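Local coordinates for protein aromatic-amino-acid transaminase TyrB (Burkholderia cenocepacia K56-2Valvano, PDB 4WD2) that probably catalyses the pyridoxal-phosphate-dependent transfer of amino groups between aromatic amino acids and 2-oxo acids, at residues F356-L361 and L378-M383. Numbering follows the deposited sequence.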
ATOM      1  N   PHE A 356       8.676  22.514 -10.191  1.00 10.33           N
ATOM      2  CA  PHE A 356       8.232  22.607 -11.578  1.00  9.56           C
ATOM      3  C   PHE A 356       7.994  24.016 -12.052  1.00 13.24           C
ATOM      4  O   PHE A 356       7.670  24.906 -11.272  1.00  9.61           O
ATOM      5  CB  PHE A 356       6.956  21.797 -11.778  1.00 11.28           C
ATOM      6  CG  PHE A 356       7.091  20.366 -11.367  1.00 13.75           C
ATOM      7  CD1 PHE A 356       7.820  19.480 -12.139  1.00 14.70           C
ATOM      8  CD2 PHE A 356       6.509  19.910 -10.195  1.00 14.74           C
ATOM      9  CE1 PHE A 356       7.961  18.158 -11.758  1.00 15.53           C
ATOM     10  CE2 PHE A 356       6.647  18.598  -9.806  1.00 15.66           C
ATOM     11  CZ  PHE A 356       7.374  17.715 -10.592  1.00 16.48           C
ATOM     12  N   THR A 357       8.156  24.204 -13.354  1.00 13.72           N
ATOM     13  CA  THR A 357       7.771  25.443 -14.001  1.00 12.81           C
ATOM     14  C   THR A 357       7.073  25.119 -15.316  1.00 12.10           C
ATOM     15  O   THR A 357       7.479  24.207 -16.048  1.00 12.14           O
ATOM     16  CB  THR A 357       8.991  26.378 -14.217  1.00 10.43           C
ATOM     17  OG1 THR A 357       8.930  27.457 -13.274  1.00 11.07           O
ATOM     18  CG2 THR A 357       9.017  26.967 -15.636  1.00  9.45           C
ATOM     19  N   TYR A 358       5.975  25.825 -15.569  1.00 11.58           N
ATOM     20  CA  TYR A 358       5.320  25.790 -16.868  1.00 11.43           C
ATOM     21  C   TYR A 358       5.988  26.832 -17.747  1.00 11.01           C
ATOM     22  O   TYR A 358       5.749  28.025 -17.572  1.00 11.34           O
ATOM     23  CB  TYR A 358       3.818  26.070 -16.737  1.00 11.44           C
ATOM     24  CG  TYR A 358       2.947  24.883 -17.081  1.00 12.38           C
ATOM     25  CD1 TYR A 358       3.367  23.588 -16.807  1.00 12.99           C
ATOM     26  CD2 TYR A 358       1.716  25.056 -17.699  1.00 12.22           C
ATOM     27  CE1 TYR A 358       2.582  22.499 -17.129  1.00 12.92           C
ATOM     28  CE2 TYR A 358       0.922  23.975 -18.023  1.00 12.04           C
ATOM     29  CZ  TYR A 358       1.364  22.699 -17.741  1.00 12.99           C
ATOM     30  OH  TYR A 358       0.582  21.619 -18.061  1.00 14.00           O
ATOM     31  N   THR A 359       6.836  26.385 -18.674  1.00 11.10           N
ATOM     32  CA  THR A 359       7.646  27.303 -19.473  1.00 10.76           C
ATOM     33  C   THR A 359       6.805  28.116 -20.445  1.00 12.80           C
ATOM     34  O   THR A 359       7.225  29.178 -20.900  1.00 11.67           O
ATOM     35  CB  THR A 359       8.739  26.564 -20.283  1.00 11.02           C
ATOM     36  OG1 THR A 359       8.130  25.624 -21.177  1.00 11.40           O
ATOM     37  CG2 THR A 359       9.704  25.830 -19.354  1.00  9.98           C
ATOM     38  N   GLY A 360       5.627  27.607 -20.778  1.00 15.13           N
ATOM     39  CA  GLY A 360       4.792  28.261 -21.765  1.00 16.54           C
ATOM     40  C   GLY A 360       5.259  28.011 -23.187  1.00 17.03           C
ATOM     41  O   GLY A 360       4.717  28.588 -24.129  1.00 17.12           O
ATOM     42  N   LEU A 361       6.269  27.158 -23.349  1.00 15.35           N
ATOM     43  CA  LEU A 361       6.739  26.774 -24.677  1.00 15.13           C
ATOM     44  C   LEU A 361       5.665  25.951 -25.384  1.00 14.52           C
ATOM     45  O   LEU A 361       5.007  25.130 -24.746  1.00 13.35           O
ATOM     46  CB  LEU A 361       8.050  25.978 -24.591  1.00 14.27           C
ATOM     47  CG  LEU A 361       9.371  26.748 -24.746  1.00 16.73           C
ATOM     48  CD1 LEU A 361       9.570  27.776 -23.649  1.00 16.88           C
ATOM     49  CD2 LEU A 361      10.553  25.789 -24.791  1.00 18.04           C
ATOM     50  N   LEU A 378       8.692  18.179 -20.867  1.00 12.80           N
ATOM     51  CA  LEU A 378       7.454  17.519 -21.276  1.00 13.29           C
ATOM     52  C   LEU A 378       6.759  18.268 -22.400  1.00 12.64           C
ATOM     53  O   LEU A 378       6.991  19.461 -22.591  1.00 13.37           O
ATOM     54  CB  LEU A 378       6.488  17.377 -20.093  1.00 14.13           C
ATOM     55  CG  LEU A 378       6.881  16.454 -18.941  1.00 13.86           C
ATOM     56  CD1 LEU A 378       5.655  16.153 -18.096  1.00 13.21           C
ATOM     57  CD2 LEU A 378       7.515  15.172 -19.457  1.00 14.88           C
ATOM     58  N   ARG A 379       5.889  17.566 -23.121  1.00 12.99           N
ATOM     59  CA  ARG A 379       5.116  18.156 -24.211  1.00 14.47           C
ATOM     60  C   ARG A 379       4.278  19.337 -23.731  1.00 15.64           C
ATOM     61  O   ARG A 379       3.996  20.257 -24.497  1.00 15.67           O
ATOM     62  CB  ARG A 379       4.210  17.103 -24.858  1.00 14.70           C
ATOM     63  N   SER A 380       3.886  19.309 -22.460  1.00 15.48           N
ATOM     64  CA  SER A 380       3.099  20.391 -21.870  1.00 14.70           C
ATOM     65  C   SER A 380       3.914  21.658 -21.619  1.00 14.40           C
ATOM     66  O   SER A 380       3.353  22.725 -21.349  1.00 13.69           O
ATOM     67  CB  SER A 380       2.489  19.938 -20.550  1.00 13.92           C
ATOM     68  OG  SER A 380       3.511  19.791 -19.586  1.00 12.62           O
ATOM     69  N   GLY A 381       5.236  21.532 -21.686  1.00 14.05           N
ATOM     70  CA  GLY A 381       6.117  22.647 -21.399  1.00 13.21           C
ATOM     71  C   GLY A 381       6.563  22.629 -19.951  1.00 12.86           C
ATOM     72  O   GLY A 381       7.206  23.570 -19.480  1.00 12.48           O
ATOM     73  N   ARG A 382       6.221  21.561 -19.232  1.00 11.99           N
ATOM     74  CA  ARG A 382       6.655  21.439 -17.847  1.00 11.32           C
ATOM     75  C   ARG A 382       8.150  21.144 -17.781  1.00 11.36           C
ATOM     76  O   ARG A 382       8.627  20.183 -18.387  1.00  9.04           O
ATOM     77  CB  ARG A 382       5.885  20.339 -17.111  1.00 11.46           C
ATOM     78  CG  ARG A 382       6.169  20.297 -15.615  1.00 10.48           C
ATOM     79  CD  ARG A 382       5.813  18.942 -15.001  1.00 11.41           C
ATOM     80  NE  ARG A 382       6.856  17.947 -15.214  1.00 13.34           N
ATOM     81  CZ  ARG A 382       6.807  16.697 -14.760  1.00 14.90           C
ATOM     82  NH1 ARG A 382       5.759  16.281 -14.061  1.00 15.30           N
ATOM     83  NH2 ARG A 382       7.809  15.865 -15.003  1.00 14.39           N
ATOM     84  N   MET A 383       8.886  21.958 -17.030  1.00 12.08           N
ATOM     85  CA  MET A 383      10.274  21.631 -16.742  1.00 12.81           C
ATOM     86  C   MET A 383      10.429  21.349 -15.247  1.00 11.68           C
ATOM     87  O   MET A 383       9.784  21.988 -14.414  1.00 11.03           O
ATOM     88  CB  MET A 383      11.230  22.747 -17.205  1.00 14.33           C
ATOM     89  CG  MET A 383      11.419  23.931 -16.266  1.00 17.70           C
ATOM     90  SD  MET A 383      13.057  24.735 -16.426  1.00 20.71           S
ATOM     91  CE  MET A 383      13.395  24.502 -18.157  1.00 16.12           C
TER
HETATM   92  O   HOH W   1       4.241  25.306 -20.059  1.00 15.97           O
HETATM   93  O   HOH W   2       3.264  22.839 -24.962  1.00 13.44           O
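Thr357 and Met383 form the hydrogen-bonded pair of a short antiparallel ladder, Thr357 N giving to Met383 O at 2.9 Å and Met383 N to Thr357 O at 2.8 Å, with Tyr358 and Arg382 the adjacent non-hydrogen-bonded pair. Past the strand, Gly381 O takes two donors from one residue: Thr359 N, lying 37° above the carbonyl plane, and Thr359 OG1, in that plane on a lone pair, 2.8 Å from Gly381 O. With chi1 at 60°, OG1 sits between the backbone N and the carbonyl carbon of Thr359, where it also accepts from Leu361 N in an ST turn. On the face of Tyr358 and Arg382, the arginine guanidinium is sandwiched: Phe356 CE1 stands 3.5 Å above the centre of one side and Leu378 CD1 covers the other, while the Phe356 ring and guanidinium planes are 30° apart. The Tyr358 hydroxyl end rests against Ser380, OH 3.6 Å from Ser380 CB. On the other face Met383 CG lies alongside Thr357 CG2, 3.9 Å away, and Met383 reaches helix 393-405. Water 1 joins Gly360 N to Ser380 O, water 2 Leu361 O to Arg379 O. The Thr359 bonds and waters tie turn 378-381 to the chain beyond strand 356-358; the Thr357-Met383 bonds join the strands. Arg382 probably matches the arginine binding the substrate alpha-carboxylate in class I aminotransferases, its guanidinium probably kept in position by Phe356 and Leu378.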